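Long-range contact in 2-dehydropantoate 2-reductase (Porphyromonas gingivalis, PDB 2QYT), which probably catalyses the NADPH-dependent reduction of ketopantoate to pantoate, a step in pantothenate biosynthesis: residues P78-T91 / I103-L117. Residues are numbered along the deposited sequence; the frame is centred on the assembly and turned at random.
With EDO (1,2-ethanediol), chain H; SO4 (sulfate ion), chain E; EDO (1,2-ethanediol), chain G.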
ATOM      1  N   PRO A  78      20.217   2.159  -2.772  1.00 17.10           N
ATOM      2  CA  PRO A  78      19.608   2.383  -4.107  1.00 16.09           C
ATOM      3  C   PRO A  78      20.498   2.835  -5.246  1.00 16.12           C
ATOM      4  O   PRO A  78      20.150   2.640  -6.402  1.00 15.50           O
ATOM      5  CB  PRO A  78      18.531   3.415  -3.831  1.00 15.23           C
ATOM      6  CG  PRO A  78      18.112   3.086  -2.407  1.00 16.26           C
ATOM      7  CD  PRO A  78      19.422   2.783  -1.700  1.00 16.88           C
ATOM      8  N   ALA A  79      21.617   3.474  -4.943  1.00 16.72           N
ATOM      9  CA  ALA A  79      22.504   3.933  -5.997  1.00 16.82           C
ATOM     10  C   ALA A  79      23.202   2.739  -6.682  1.00 17.42           C
ATOM     11  O   ALA A  79      23.691   2.857  -7.833  1.00 18.18           O
ATOM     12  CB  ALA A  79      23.528   4.917  -5.414  1.00 15.13           C
ATOM     13  N   GLU A  80      23.322   1.629  -5.959  1.00 17.14           N
ATOM     14  CA  GLU A  80      23.850   0.402  -6.550  1.00 18.42           C
ATOM     15  C   GLU A  80      22.850  -0.237  -7.543  1.00 18.85           C
ATOM     16  O   GLU A  80      23.258  -0.893  -8.512  1.00 19.17           O
ATOM     17  CB  GLU A  80      24.241  -0.612  -5.481  1.00 17.97           C
ATOM     18  CG  GLU A  80      25.569  -0.285  -4.786  1.00 18.55           C
ATOM     19  CD  GLU A  80      25.750  -1.135  -3.515  1.00 20.04           C
ATOM     20  OE1 GLU A  80      24.974  -2.119  -3.316  1.00 18.80           O
ATOM     21  OE2 GLU A  80      26.647  -0.800  -2.713  1.00 20.39           O
ATOM     22  N   VAL A  81      21.560  -0.010  -7.322  1.00 17.19           N
ATOM     23  CA  VAL A  81      20.551  -0.442  -8.277  1.00 16.87           C
ATOM     24  C   VAL A  81      20.576   0.425  -9.586  1.00 17.01           C
ATOM     25  O   VAL A  81      20.579  -0.134 -10.701  1.00 17.38           O
ATOM     26  CB  VAL A  81      19.173  -0.524  -7.621  1.00 16.72           C
ATOM     27  CG1 VAL A  81      18.077  -0.952  -8.625  1.00 17.03           C
ATOM     28  CG2 VAL A  81      19.216  -1.459  -6.458  1.00 13.77           C
ATOM     29  N   GLY A  82      20.626   1.756  -9.480  1.00 15.94           N
ATOM     30  CA  GLY A  82      20.565   2.593 -10.696  1.00 15.56           C
ATOM     31  C   GLY A  82      19.123   2.770 -11.132  1.00 16.69           C
ATOM     32  O   GLY A  82      18.183   2.347 -10.424  1.00 16.27           O
ATOM     33  N   THR A  83      18.915   3.482 -12.227  1.00 16.48           N
ATOM     34  CA  THR A  83      17.547   3.825 -12.607  1.00 17.46           C
ATOM     35  C   THR A  83      16.764   2.568 -13.020  1.00 17.10           C
ATOM     36  O   THR A  83      17.353   1.603 -13.538  1.00 18.10           O
ATOM     37  CB  THR A  83      17.547   4.831 -13.758  1.00 16.86           C
ATOM     38  OG1 THR A  83      18.145   4.172 -14.858  1.00 18.55           O
ATOM     39  CG2 THR A  83      18.381   6.111 -13.409  1.00 14.85           C
ATOM     40  N   VAL A  84      15.453   2.573 -12.792  1.00 16.15           N
ATOM     41  CA  VAL A  84      14.595   1.420 -13.103  1.00 14.64           C
ATOM     42  C   VAL A  84      13.307   1.894 -13.796  1.00 15.08           C
ATOM     43  O   VAL A  84      13.047   3.110 -13.925  1.00 14.38           O
ATOM     44  CB  VAL A  84      14.205   0.593 -11.812  1.00 15.22           C
ATOM     45  CG1 VAL A  84      15.457   0.019 -11.102  1.00 14.80           C
ATOM     46  CG2 VAL A  84      13.465   1.458 -10.841  1.00 12.92           C
ATOM     47  N   ASP A  85      12.481   0.950 -14.230  1.00 13.43           N
ATOM     48  CA  ASP A  85      11.196   1.327 -14.826  1.00 14.75           C
ATOM     49  C   ASP A  85      10.058   1.581 -13.797  1.00 14.77           C
ATOM     50  O   ASP A  85       9.228   2.454 -14.017  1.00 14.54           O
ATOM     51  CB  ASP A  85      10.828   0.307 -15.917  1.00 13.97           C
ATOM     52  CG  ASP A  85      11.901   0.244 -16.984  1.00 15.46           C
ATOM     53  OD1 ASP A  85      12.104   1.260 -17.630  1.00 14.82           O
ATOM     54  OD2 ASP A  85      12.595  -0.770 -17.138  1.00 18.22           O
ATOM     55  N   TYR A  86      10.065   0.805 -12.715  1.00 14.38           N
ATOM     56  CA  TYR A  86       9.016   0.824 -11.675  1.00 15.68           C
ATOM     57  C   TYR A  86       9.685   0.718 -10.337  1.00 15.11           C
ATOM     58  O   TYR A  86      10.562  -0.097 -10.153  1.00 15.00           O
ATOM     59  CB  TYR A  86       8.011  -0.320 -11.856  1.00 13.76           C
ATOM     60  CG  TYR A  86       7.410  -0.359 -13.260  1.00 14.07           C
ATOM     61  CD1 TYR A  86       7.867  -1.285 -14.234  1.00 15.43           C
ATOM     62  CD2 TYR A  86       6.394   0.538 -13.628  1.00 12.86           C
ATOM     63  CE1 TYR A  86       7.293  -1.309 -15.540  1.00 16.26           C
ATOM     64  CE2 TYR A  86       5.829   0.525 -14.958  1.00 12.37           C
ATOM     65  CZ  TYR A  86       6.273  -0.398 -15.873  1.00 13.71           C
ATOM     66  OH  TYR A  86       5.675  -0.397 -17.114  1.00 14.82           O
ATOM     67  N   ILE A  87       9.324   1.633  -9.452  1.00 15.18           N
ATOM     68  CA  ILE A  87       9.628   1.505  -8.062  1.00 14.71           C
ATOM     69  C   ILE A  87       8.325   1.238  -7.307  1.00 16.62           C
ATOM     70  O   ILE A  87       7.374   2.040  -7.342  1.00 16.99           O
ATOM     71  CB  ILE A  87      10.287   2.770  -7.490  1.00 15.59           C
ATOM     72  CG1 ILE A  87      11.611   3.047  -8.210  1.00 13.39           C
ATOM     73  CG2 ILE A  87      10.463   2.642  -5.935  1.00 13.07           C
ATOM     74  CD1 ILE A  87      12.169   4.483  -7.974  1.00 14.28           C
ATOM     75  N   LEU A  88       8.310   0.107  -6.602  1.00 15.66           N
ATOM     76  CA  LEU A  88       7.242  -0.224  -5.638  1.00 17.78           C
ATOM     77  C   LEU A  88       7.727   0.269  -4.274  1.00 16.89           C
ATOM     78  O   LEU A  88       8.757  -0.209  -3.755  1.00 16.78           O
ATOM     79  CB  LEU A  88       7.067  -1.756  -5.627  1.00 16.47           C
ATOM     80  CG  LEU A  88       6.003  -2.401  -6.499  1.00 17.72           C
ATOM     81  CD1 LEU A  88       5.823  -1.812  -7.855  1.00 18.45           C
ATOM     82  CD2 LEU A  88       6.130  -3.968  -6.515  1.00 19.66           C
ATOM     83  N   PHE A  89       7.042   1.276  -3.752  1.00 16.51           N
ATOM     84  CA  PHE A  89       7.487   1.992  -2.567  1.00 16.75           C
ATOM     85  C   PHE A  89       6.680   1.389  -1.420  1.00 17.67           C
ATOM     86  O   PHE A  89       5.484   1.562  -1.347  1.00 18.33           O
ATOM     87  CB  PHE A  89       7.234   3.507  -2.755  1.00 16.62           C
ATOM     88  CG  PHE A  89       7.786   4.371  -1.644  1.00 16.08           C
ATOM     89  CD1 PHE A  89       9.108   4.819  -1.686  1.00 14.95           C
ATOM     90  CD2 PHE A  89       6.978   4.731  -0.554  1.00 21.49           C
ATOM     91  CE1 PHE A  89       9.631   5.624  -0.668  1.00 16.11           C
ATOM     92  CE2 PHE A  89       7.493   5.541   0.508  1.00 22.68           C
ATOM     93  CZ  PHE A  89       8.824   5.997   0.426  1.00 20.23           C
ATOM     94  N   CYS A  90       7.361   0.659  -0.542  1.00 19.56           N
ATOM     95  CA  CYS A  90       6.750  -0.217   0.451  1.00 20.59           C
ATOM     96  C   CYS A  90       7.358  -0.049   1.837  1.00 22.38           C
ATOM     97  O   CYS A  90       7.339  -0.969   2.644  1.00 22.63           O
ATOM     98  CB  CYS A  90       6.866  -1.686  -0.007  1.00 20.00           C
ATOM     99  SG  CYS A  90       6.147  -1.975  -1.669  1.00 19.79           S
ATOM    100  N   THR A  91       7.893   1.120   2.140  1.00 24.52           N
ATOM    101  CA  THR A  91       8.437   1.308   3.490  1.00 28.06           C
ATOM    102  C   THR A  91       7.468   2.151   4.324  1.00 29.12           C
ATOM    103  O   THR A  91       6.858   3.077   3.816  1.00 29.56           O
ATOM    104  CB  THR A  91       9.838   1.984   3.467  1.00 27.80           C
ATOM    105  OG1 THR A  91      10.250   2.204   4.822  1.00 31.93           O
ATOM    106  CG2 THR A  91       9.766   3.318   2.821  1.00 26.90           C
ATOM    107  N   ILE A 103      15.207   7.249  -2.666  1.00 14.46           N
ATOM    108  CA  ILE A 103      14.933   6.531  -3.897  1.00 13.23           C
ATOM    109  C   ILE A 103      15.384   7.289  -5.173  1.00 12.52           C
ATOM    110  O   ILE A 103      15.378   6.715  -6.256  1.00 12.81           O
ATOM    111  CB  ILE A 103      13.405   6.120  -4.004  1.00 13.34           C
ATOM    112  CG1 ILE A 103      12.535   7.347  -4.267  1.00 11.73           C
ATOM    113  CG2 ILE A 103      12.955   5.301  -2.752  1.00 14.12           C
ATOM    114  CD1 ILE A 103      11.030   7.013  -4.540  1.00 10.79           C
ATOM    115  N   ARG A 104      15.718   8.581  -5.063  1.00 12.63           N
ATOM    116  CA  ARG A 104      16.127   9.364  -6.243  1.00 12.16           C
ATOM    117  C   ARG A 104      17.189   8.691  -7.162  1.00 13.59           C
ATOM    118  O   ARG A 104      17.070   8.763  -8.417  1.00 14.84           O
ATOM    119  CB  ARG A 104      16.584  10.791  -5.868  1.00 10.99           C
ATOM    120  CG  ARG A 104      15.436  11.797  -5.710  1.00 10.32           C
ATOM    121  CD  ARG A 104      15.926  13.246  -5.665  1.00 11.44           C
ATOM    122  NE  ARG A 104      14.804  14.181  -5.481  1.00 11.51           N
ATOM    123  CZ  ARG A 104      14.030  14.589  -6.482  1.00 11.15           C
ATOM    124  NH1 ARG A 104      13.049  15.438  -6.263  1.00 13.32           N
ATOM    125  NH2 ARG A 104      14.242  14.126  -7.718  1.00 12.11           N
ATOM    126  N   PRO A 105      18.226   8.062  -6.579  1.00 13.23           N
ATOM    127  CA  PRO A 105      19.161   7.356  -7.478  1.00 14.49           C
ATOM    128  C   PRO A 105      18.521   6.281  -8.355  1.00 15.31           C
ATOM    129  O   PRO A 105      19.135   5.856  -9.311  1.00 16.79           O
ATOM    130  CB  PRO A 105      20.199   6.751  -6.515  1.00 14.27           C
ATOM    131  CG  PRO A 105      20.194   7.638  -5.341  1.00 12.91           C
ATOM    132  CD  PRO A 105      18.684   7.996  -5.183  1.00 13.35           C
HETATM  133  N   MSE A 106      17.294   5.860  -8.061  1.00 15.61           N
HETATM  134  CA  MSE A 106      16.637   4.911  -8.919  1.00 16.73           C
HETATM  135  C   MSE A 106      15.690   5.531  -9.936  1.00 15.41           C
HETATM  136  O   MSE A 106      15.106   4.822 -10.736  1.00 14.87           O
HETATM  137  CB  MSE A 106      15.927   3.807  -8.099  1.00 16.06           C
HETATM  138  CG  MSE A 106      16.934   3.009  -7.233  1.00 16.13           C
HETATM  139 SE   MSE A 106      16.096   1.593  -6.253  0.95 23.21          SE
HETATM  140  CE  MSE A 106      14.922   2.698  -5.099  1.00 11.41           C
ATOM    141  N   ILE A 107      15.532   6.846  -9.902  1.00 14.87           N
ATOM    142  CA  ILE A 107      14.531   7.483 -10.729  1.00 15.26           C
ATOM    143  C   ILE A 107      15.216   7.988 -11.974  1.00 16.44           C
ATOM    144  O   ILE A 107      16.162   8.797 -11.893  1.00 16.26           O
ATOM    145  CB  ILE A 107      13.802   8.652  -9.969  1.00 14.39           C
ATOM    146  CG1 ILE A 107      12.968   8.078  -8.822  1.00 13.33           C
ATOM    147  CG2 ILE A 107      12.940   9.493 -10.916  1.00 15.11           C
ATOM    148  CD1 ILE A 107      12.381   9.145  -7.941  1.00 14.85           C
ATOM    149  N   GLY A 108      14.776   7.492 -13.127  1.00 17.38           N
ATOM    150  CA  GLY A 108      15.297   8.030 -14.369  1.00 20.08           C
ATOM    151  C   GLY A 108      14.103   8.533 -15.146  1.00 22.29           C
ATOM    152  O   GLY A 108      13.050   8.800 -14.537  1.00 22.38           O
ATOM    153  N   GLN A 109      14.275   8.593 -16.476  1.00 23.99           N
ATOM    154  CA  GLN A 109      13.316   9.105 -17.470  1.00 26.26           C
ATOM    155  C   GLN A 109      11.997   8.394 -17.426  1.00 25.51           C
ATOM    156  O   GLN A 109      10.957   9.033 -17.280  1.00 27.25           O
ATOM    157  CB  GLN A 109      13.887   9.038 -18.914  1.00 26.54           C
ATOM    158  CG  GLN A 109      12.823   8.689 -20.022  1.00 29.67           C
ATOM    159  CD  GLN A 109      13.253   8.941 -21.498  1.00 29.33           C
ATOM    160  OE1 GLN A 109      14.433   8.797 -21.880  1.00 32.02           O
ATOM    161  NE2 GLN A 109      12.267   9.291 -22.336  1.00 32.07           N
ATOM    162  N   ASN A 110      12.040   7.078 -17.512  1.00 24.70           N
ATOM    163  CA  ASN A 110      10.824   6.297 -17.611  1.00 23.64           C
ATOM    164  C   ASN A 110      10.169   5.914 -16.297  1.00 21.88           C
ATOM    165  O   ASN A 110       9.081   5.307 -16.308  1.00 22.09           O
ATOM    166  CB  ASN A 110      11.095   5.029 -18.437  1.00 24.69           C
ATOM    167  CG  ASN A 110      11.552   5.350 -19.866  1.00 27.39           C
ATOM    168  OD1 ASN A 110      10.985   6.246 -20.530  1.00 32.31           O
ATOM    169  ND2 ASN A 110      12.582   4.639 -20.341  1.00 25.61           N
ATOM    170  N   THR A 111      10.794   6.268 -15.172  1.00 19.96           N
ATOM    171  CA  THR A 111      10.431   5.656 -13.891  1.00 17.56           C
ATOM    172  C   THR A 111       9.054   6.040 -13.431  1.00 17.69           C
ATOM    173  O   THR A 111       8.685   7.220 -13.493  1.00 18.68           O
ATOM    174  CB  THR A 111      11.433   5.964 -12.772  1.00 16.09           C
ATOM    175  OG1 THR A 111      12.731   5.658 -13.236  1.00 17.45           O
ATOM    176  CG2 THR A 111      11.133   5.113 -11.501  1.00 13.67           C
ATOM    177  N   LYS A 112       8.307   5.035 -12.975  1.00 17.49           N
ATOM    178  CA  LYS A 112       6.993   5.212 -12.330  1.00 17.90           C
ATOM    179  C   LYS A 112       7.067   4.617 -10.922  1.00 18.80           C
ATOM    180  O   LYS A 112       7.627   3.547 -10.728  1.00 19.74           O
ATOM    181  CB  LYS A 112       5.861   4.546 -13.112  1.00 17.48           C
ATOM    182  CG  LYS A 112       5.757   4.963 -14.603  1.00 16.94           C
ATOM    183  CD  LYS A 112       5.403   6.449 -14.704  1.00 16.08           C
ATOM    184  CE  LYS A 112       5.221   6.907 -16.123  1.00 15.29           C
ATOM    185  NZ  LYS A 112       6.445   6.823 -16.883  1.00 17.03           N
ATOM    186  N   ILE A 113       6.542   5.353  -9.956  1.00 18.88           N
ATOM    187  CA  ILE A 113       6.611   4.989  -8.581  1.00 19.98           C
ATOM    188  C   ILE A 113       5.203   4.678  -8.137  1.00 20.71           C
ATOM    189  O   ILE A 113       4.268   5.457  -8.422  1.00 21.54           O
ATOM    190  CB  ILE A 113       7.202   6.130  -7.717  1.00 19.78           C
ATOM    191  CG1 ILE A 113       8.580   6.554  -8.254  1.00 20.51           C
ATOM    192  CG2 ILE A 113       7.326   5.699  -6.285  1.00 21.00           C
ATOM    193  CD1 ILE A 113       9.060   7.835  -7.672  1.00 22.70           C
ATOM    194  N   LEU A 114       5.074   3.526  -7.463  1.00 20.49           N
ATOM    195  CA  LEU A 114       3.838   3.028  -6.867  1.00 21.24           C
ATOM    196  C   LEU A 114       3.957   2.923  -5.339  1.00 20.63           C
ATOM    197  O   LEU A 114       4.530   1.967  -4.839  1.00 18.87           O
ATOM    198  CB  LEU A 114       3.546   1.613  -7.384  1.00 22.27           C
ATOM    199  CG  LEU A 114       2.375   1.398  -8.339  1.00 23.45           C
ATOM    200  CD1 LEU A 114       2.113  -0.076  -8.651  1.00 17.55           C
ATOM    201  CD2 LEU A 114       1.171   2.044  -7.677  1.00 24.72           C
ATOM    202  N   PRO A 115       3.373   3.880  -4.601  1.00 21.12           N
ATOM    203  CA  PRO A 115       3.312   3.684  -3.167  1.00 22.69           C
ATOM    204  C   PRO A 115       2.192   2.688  -2.850  1.00 23.53           C
ATOM    205  O   PRO A 115       1.039   2.865  -3.294  1.00 25.84           O
ATOM    206  CB  PRO A 115       2.964   5.097  -2.618  1.00 21.87           C
ATOM    207  CG  PRO A 115       2.893   6.017  -3.819  1.00 21.85           C
ATOM    208  CD  PRO A 115       2.701   5.134  -5.008  1.00 21.21           C
ATOM    209  N   LEU A 116       2.513   1.634  -2.117  1.00 24.44           N
ATOM    210  CA  LEU A 116       1.497   0.650  -1.768  1.00 25.05           C
ATOM    211  C   LEU A 116       1.028   0.751  -0.299  1.00 26.21           C
ATOM    212  O   LEU A 116       0.240  -0.075   0.175  1.00 28.70           O
ATOM    213  CB  LEU A 116       1.958  -0.765  -2.165  1.00 24.63           C
ATOM    214  CG  LEU A 116       2.366  -0.916  -3.656  1.00 25.15           C
ATOM    215  CD1 LEU A 116       3.057  -2.242  -3.902  1.00 23.28           C
ATOM    216  CD2 LEU A 116       1.148  -0.681  -4.633  1.00 21.33           C
ATOM    217  N   LEU A 117       1.468   1.800   0.378  1.00 26.36           N
ATOM    218  CA  LEU A 117       1.235   2.064   1.806  1.00 26.86           C
ATOM    219  C   LEU A 117      -0.200   2.539   2.070  1.00 25.95           C
ATOM    220  O   LEU A 117      -0.849   3.111   1.191  1.00 24.18           O
ATOM    221  CB  LEU A 117       2.184   3.192   2.305  1.00 27.43           C
ATOM    222  CG  LEU A 117       3.678   3.288   1.902  1.00 29.37           C
ATOM    223  CD1 LEU A 117       3.773   3.419   0.398  1.00 28.62           C
ATOM    224  CD2 LEU A 117       4.422   4.468   2.588  1.00 27.21           C
TER
HETATM  225  C1  EDO H 321      16.902   7.785 -17.908  1.00 27.59           C
HETATM  226  O1  EDO H 321      17.261   8.642 -16.793  1.00 26.26           O
HETATM  227  C2  EDO H 321      17.097   6.284 -17.689  1.00 25.53           C
HETATM  228  O2  EDO H 321      18.454   6.022 -17.329  1.00 27.83           O
HETATM  229  S   SO4 E 318       9.413  -2.015   5.891  0.85 58.39           S
HETATM  230  O1  SO4 E 318      10.178  -3.080   6.521  0.85 57.94           O
HETATM  231  O2  SO4 E 318       8.058  -1.950   6.462  0.85 57.24           O
HETATM  232  O3  SO4 E 318      10.170  -0.776   6.076  0.85 58.23           O
HETATM  233  O4  SO4 E 318       9.275  -2.260   4.460  0.85 57.86           O
HETATM  234  C1  EDO G 320       5.690  -3.481   3.281  1.00 15.83           C
HETATM  235  O1  EDO G 320       6.990  -3.810   2.787  1.00  5.65           O
HETATM  236  C2  EDO G 320       5.505  -3.916   4.736  1.00 13.90           C
HETATM  237  O2  EDO G 320       4.152  -4.327   4.885  1.00 18.20           O
HETATM  238  O   HOH W   1       8.028   2.698 -16.588  1.00 13.40           O
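Strands 86-89 and 111-115 pair in parallel, joined by a right-handed beta-alpha-beta crossover through helix 96-103. They are neighbouring strands in the parallel sheet of the Rossmann-type domain, which is expected to bind NADPH. Strand 111-115 is outermost in this chain, and strand 9-14 flanks 86-89 on its other side.

The backbone ladder alternates. Lys112 N bonds to Asp85 O, Ile87 N to Lys112 O, Leu114 N to Ile87 O, Phe89 N to Leu114 O and Leu116 N to Phe89 O. The Leu114 N to Ile87 O bond is short at 2.7 Å. A water lies 2.8 Å from both Asp85 O and Asn110 O, beside the start of the ladder.

Apolar contacts fill the side of the sheet carrying Ile87 and Phe89. Ile87 CD1 reaches Thr111 CG2 (3.7 Å), Ile107 CG1 and Met106 CB. The Phe89 ring is met edge-on by Ile103 CG2 at CE1 (3.9 Å) and by Leu117 CD1 at CD2 (3.6 Å). Phe14 and Met126 also touch Phe89. In selenomethionine Met106, SE packs on Pro78 CB and Val81 CB. A bend at chi3 (-64°) turns Met106 CE onto Pro78 CB as well (3.9 Å), bringing the 78-81 helical turn against the 3-10 segment 104-106.

On the opposite side of the sheet, Leu88 and Leu114 lie alongside each other. Lys112 CB approaches the Tyr86 ring obliquely. Asp173 receives a salt bridge from Lys112 NZ and, at its backbone O, bonds Tyr86 OH.

A side-chain hydroxyl also bonds across the two segments, at the Val84 end of the pairing. Thr111 OG1 donates to Val84 O (2.7 Å) and accepts from Gly108 N (2.7 Å, 171° at the hydrogen).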